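Local coordinates for protein PatF (Prochloron didemni, PDB 4BG2) that probably acts in the patellamide (cyanobactin) pathway as a prenyltransferase-like protein, built on a closed antiparallel beta barrel ringed by helices, at residues Leu208-Tyr211 with Thr212-Leu216; Lys219-Ser222 with Ile223-Glu226. All coordinates share one frame; numbering follows the deposited sequence.

Interaction 1. Residues Leu208-Tyr211 with Thr212-Leu216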
loop_
_atom_site.group_PDB
_atom_site.type_symbol
_atom_site.label_atom_id
_atom_site.label_comp_id
_atom_site.label_asym_id
_atom_site.label_seq_id
_atom_site.Cartn_x
_atom_site.Cartn_y
_atom_site.Cartn_z
ATOM N N LEU A 208 13.656 -10.095 -9.600
ATOM C CA LEU A 208 13.167 -8.759 -9.916
ATOM C C LEU A 208 14.313 -7.833 -10.362
ATOM O O LEU A 208 14.141 -7.057 -11.295
ATOM C CB LEU A 208 12.413 -8.133 -8.727
ATOM C CG LEU A 208 11.908 -6.684 -8.929
ATOM C CD1 LEU A 208 11.029 -6.544 -10.164
ATOM C CD2 LEU A 208 11.154 -6.174 -7.712
ATOM N N GLU A 209 15.444 -7.892 -9.681
ATOM C CA GLU A 209 16.632 -7.121 -10.061
ATOM C C GLU A 209 17.028 -7.428 -11.497
ATOM O O GLU A 209 17.235 -6.505 -12.300
ATOM C CB GLU A 209 17.829 -7.442 -9.160
ATOM C CG GLU A 209 17.770 -6.797 -7.787
ATOM C CD GLU A 209 18.848 -7.301 -6.834
ATOM O OE1 GLU A 209 19.907 -7.803 -7.312
ATOM O OE2 GLU A 209 18.626 -7.199 -5.603
ATOM N N GLN A 210 17.117 -8.725 -11.807
ATOM C CA GLN A 210 17.504 -9.165 -13.154
ATOM C C GLN A 210 16.503 -8.709 -14.193
ATOM O O GLN A 210 16.895 -8.264 -15.265
ATOM C CB GLN A 210 17.677 -10.693 -13.262
ATOM C CG GLN A 210 19.090 -11.165 -13.044
ATOM C CD GLN A 210 20.145 -10.391 -13.838
ATOM O OE1 GLN A 210 20.118 -10.342 -15.079
ATOM N NE2 GLN A 210 21.093 -9.793 -13.113
ATOM N N TYR A 211 15.219 -8.858 -13.874
ATOM C CA TYR A 211 14.149 -8.476 -14.783
ATOM C C TYR A 211 14.226 -6.979 -15.058
ATOM O O TYR A 211 14.113 -6.537 -16.197
ATOM C CB TYR A 211 12.780 -8.838 -14.177
ATOM C CG TYR A 211 11.627 -8.377 -15.022
ATOM C CD1 TYR A 211 11.118 -9.182 -16.026
ATOM C CD2 TYR A 211 11.076 -7.114 -14.849
ATOM C CE1 TYR A 211 10.066 -8.753 -16.830
ATOM C CE2 TYR A 211 10.035 -6.677 -15.654
ATOM C CZ TYR A 211 9.537 -7.499 -16.641
ATOM O OH TYR A 211 8.493 -7.083 -17.425
ATOM N N THR A 212 14.447 -6.222 -13.995
ATOM C CA THR A 212 14.649 -4.797 -14.065
ATOM C C THR A 212 15.843 -4.421 -14.955
ATOM O O THR A 212 15.722 -3.591 -15.859
ATOM C CB THR A 212 14.823 -4.228 -12.647
ATOM O OG1 THR A 212 13.611 -4.441 -11.931
ATOM C CG2 THR A 212 15.123 -2.716 -12.672
ATOM N N GLN A 213 16.972 -5.041 -14.707
ATOM C CA GLN A 213 18.181 -4.746 -15.495
ATOM C C GLN A 213 17.974 -5.035 -16.970
ATOM O O GLN A 213 18.335 -4.223 -17.795
ATOM C CB GLN A 213 19.370 -5.529 -14.974
ATOM C CG GLN A 213 19.789 -5.105 -13.584
ATOM C CD GLN A 213 20.755 -6.103 -12.961
ATOM O OE1 GLN A 213 20.428 -7.278 -12.764
ATOM N NE2 GLN A 213 21.955 -5.651 -12.670
ATOM N N LYS A 214 17.356 -6.169 -17.291
ATOM C CA LYS A 214 17.111 -6.549 -18.690
ATOM C C LYS A 214 15.987 -5.793 -19.382
ATOM O O LYS A 214 16.052 -5.557 -20.583
ATOM C CB LYS A 214 16.810 -8.045 -18.786
ATOM C CG LYS A 214 17.974 -8.936 -18.385
ATOM C CD LYS A 214 17.505 -10.375 -18.226
ATOM C CE LYS A 214 18.672 -11.329 -18.019
ATOM N NZ LYS A 214 18.200 -12.745 -17.949
ATOM N N ASN A 215 14.939 -5.428 -18.643
ATOM C CA ASN A 215 13.720 -4.984 -19.294
ATOM C C ASN A 215 13.312 -3.539 -19.065
ATOM O O ASN A 215 12.558 -3.002 -19.854
ATOM C CB ASN A 215 12.565 -5.923 -18.914
ATOM C CG ASN A 215 12.878 -7.375 -19.243
ATOM O OD1 ASN A 215 12.533 -7.856 -20.307
ATOM N ND2 ASN A 215 13.574 -8.056 -18.355
ATOM N N LEU A 216 13.736 -2.931 -17.965
ATOM C CA LEU A 216 13.189 -1.639 -17.600
ATOM C C LEU A 216 14.137 -0.524 -18.020
ATOM O O LEU A 216 15.289 -0.771 -18.336
ATOM C CB LEU A 216 12.887 -1.564 -16.106
ATOM C CG LEU A 216 11.769 -2.475 -15.599
ATOM C CD1 LEU A 216 11.454 -2.143 -14.153
ATOM C CD2 LEU A 216 10.508 -2.395 -16.463
#

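Interaction 2. Residues Lys219-Ser222 with Ile223-Glu226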
loop_
_atom_site.group_PDB
_atom_site.type_symbol
_atom_site.label_atom_id
_atom_site.label_comp_id
_atom_site.label_asym_id
_atom_site.label_seq_id
_atom_site.Cartn_x
_atom_site.Cartn_y
_atom_site.Cartn_z
ATOM N N LYS A 219 16.409 4.968 -16.685
ATOM C CA LYS A 219 16.020 5.829 -15.576
ATOM C C LYS A 219 15.594 4.993 -14.351
ATOM O O LYS A 219 15.992 5.301 -13.223
ATOM C CB LYS A 219 14.918 6.801 -16.016
ATOM C CG LYS A 219 14.329 7.619 -14.878
ATOM C CD LYS A 219 14.765 9.069 -14.929
ATOM C CE LYS A 219 14.671 9.726 -13.552
ATOM N NZ LYS A 219 15.366 9.059 -12.398
ATOM N N VAL A 220 14.813 3.940 -14.578
ATOM C CA VAL A 220 14.491 2.978 -13.509
ATOM C C VAL A 220 15.738 2.311 -12.944
ATOM O O VAL A 220 15.951 2.306 -11.724
ATOM C CB VAL A 220 13.524 1.875 -13.985
ATOM C CG1 VAL A 220 13.435 0.749 -12.953
ATOM C CG2 VAL A 220 12.143 2.475 -14.198
ATOM N N ASN A 221 16.578 1.787 -13.828
ATOM C CA ASN A 221 17.831 1.158 -13.407
ATOM C C ASN A 221 18.771 2.066 -12.638
ATOM O O ASN A 221 19.474 1.595 -11.752
ATOM C CB ASN A 221 18.550 0.490 -14.582
ATOM C CG ASN A 221 18.023 -0.915 -14.827
ATOM O OD1 ASN A 221 18.409 -1.859 -14.121
ATOM N ND2 ASN A 221 17.082 -1.049 -15.768
ATOM N N SER A 222 18.739 3.365 -12.918
ATOM C CA SER A 222 19.651 4.288 -12.252
ATOM C C SER A 222 19.235 4.671 -10.843
ATOM O O SER A 222 20.073 5.140 -10.089
ATOM C CB SER A 222 19.869 5.548 -13.087
ATOM O OG SER A 222 18.786 6.431 -12.928
ATOM N N ILE A 223 17.959 4.470 -10.486
ATOM C CA ILE A 223 17.453 4.856 -9.158
ATOM C C ILE A 223 16.983 3.705 -8.267
ATOM O O ILE A 223 16.882 3.880 -7.070
ATOM C CB ILE A 223 16.294 5.892 -9.232
ATOM C CG1 ILE A 223 15.126 5.328 -10.037
ATOM C CG2 ILE A 223 16.810 7.216 -9.814
ATOM C CD1 ILE A 223 13.865 6.169 -10.009
ATOM N N PHE A 224 16.701 2.532 -8.830
ATOM C CA PHE A 224 15.947 1.535 -8.071
ATOM C C PHE A 224 16.679 0.935 -6.880
ATOM O O PHE A 224 16.043 0.448 -5.967
ATOM C CB PHE A 224 15.358 0.444 -8.982
ATOM C CG PHE A 224 16.305 -0.672 -9.310
ATOM C CD1 PHE A 224 17.296 -0.498 -10.252
ATOM C CD2 PHE A 224 16.168 -1.909 -8.701
ATOM C CE1 PHE A 224 18.171 -1.529 -10.565
ATOM C CE2 PHE A 224 17.028 -2.938 -9.003
ATOM C CZ PHE A 224 18.024 -2.755 -9.942
ATOM N N ARG A 225 18.002 1.004 -6.883
ATOM C CA ARG A 225 18.836 0.498 -5.786
ATOM C C ARG A 225 19.237 1.565 -4.776
ATOM O O ARG A 225 19.900 1.252 -3.800
ATOM C CB ARG A 225 20.124 -0.098 -6.344
ATOM C CG ARG A 225 19.911 -1.277 -7.270
ATOM C CD ARG A 225 21.190 -1.552 -8.040
ATOM N NE ARG A 225 21.249 -2.930 -8.505
ATOM C CZ ARG A 225 22.166 -3.401 -9.337
ATOM N NH1 ARG A 225 23.118 -2.605 -9.818
ATOM N NH2 ARG A 225 22.123 -4.678 -9.699
ATOM N N GLU A 226 18.839 2.810 -5.016
ATOM C CA GLU A 226 19.177 3.945 -4.143
ATOM C C GLU A 226 18.403 4.027 -2.821
ATOM O O GLU A 226 18.876 4.642 -1.866
ATOM C CB GLU A 226 18.998 5.262 -4.903
ATOM C CG GLU A 226 19.992 5.413 -6.044
ATOM C CD GLU A 226 21.417 5.186 -5.589
ATOM O OE1 GLU A 226 21.885 5.927 -4.697
ATOM O OE2 GLU A 226 22.058 4.250 -6.114
HETATM O O HOH W 1 19.837 2.116 -8.754
#

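Interaction 1. Residues Leu208-Tyr211 with Thr212-Leu216
The side-chain amide of N215 lies stacked over one face of the Y211 ring, the two planes 18° apart and ND2 riding 3.6 Å above the ring plane toward its rim. N215 CB adds a CH-pi contact to the same ring, 4.2 Å from its centroid, while L216 CD2 comes obliquely to CE2 of Y211. With CG of Y211 opposite the backbone N (chi1 176°), the ring lies alongside the last turn of helix 206-215, against the N215 amide. N215 ND2 also donates to Y211 O at 2.7 Å, in the carbonyl plane and on a lone pair, and N215 N reaches the same oxygen at 2.8 Å. One turn earlier L208 O is gripped twice as well: T212 N and T212 OG1, the latter at 2.7 Å, arrive from opposite faces of its plane. Toward solvent, K214 CE passes 3.4 Å from Q210 OE1. ND2 of N215 also bonds to E164 of helix 163-172. Two acceptors on ND2 and the stacked ring should hold the amide of N215 in this rotation, and the carbonyl of Y211 carries both a main-chain and a side-chain bond where the helix ends.

Interaction 2. Residues Lys219-Ser222 with Ile223-Glu226
The C-terminal part of helix 218-223 leads into a type I beta turn, I223 to E226, and this junction brings I223 and F224 back against K219, V220 and N221. V220 O takes two amides: F224 N at 3.0 Å, almost in line with the carbonyl, and I223 N at 3.2 Å, standing 60° out of the carbonyl plane. I223 N also makes a weak bond to K219 O. That oxygen accepts S222 OG at 3.0 Å, and I223 CG1 is packed 3.3 Å from it. CG1 is set there by a chi1 of 59°, between the backbone N and the carbonyl carbon, leaving CG2 to meet K219 NZ at 3.5 Å; NZ also makes a weak hydrogen bond to Y256 O. K219 crosses over the isoleucine with its chain bent at chi2 and chi4. The F224 ring turns its edge to the preceding helical turn, CD1 lying 3.4 Å from N221 O, and stands 85° from the N221 amide, whose ND2 is hydrogen-bonded to T212 O of helix 206-215; CG of R225 sits over the centre of one face of the F224 ring. A water receives R225 N and donates to N221 O, bridging helix and turn. Around this junction, F224 meets F230 of strand 229-233 edge-to-face, V220 and I223 rest on L288 of helix 285-288, I223 and F224 touch F245 of strand 242-247, and Y256 of helix 253-256 lies against I223 and E226.

Overall arrangement
Interactions 1 and 2 lie in series on consecutive helices, 206-215 and 218-223, with their centres about 11 Å apart. N221 joins them: its ND2 lies 2.9 Å from T212 O, probably a hydrogen bond, and also bonds to S217 O between the helices, while its OD1 packs 3.2 Å from Q213 CA. T212 meets interaction 2 twice, by its side chain against V220 and F224 and by its carbonyl at N221. F230 of strand 229-233 is shared, touched by L208 and T212 from interaction 1 and by F224 from interaction 2, so both contacts rest on the same barrel strand, on one side of the chain's centre.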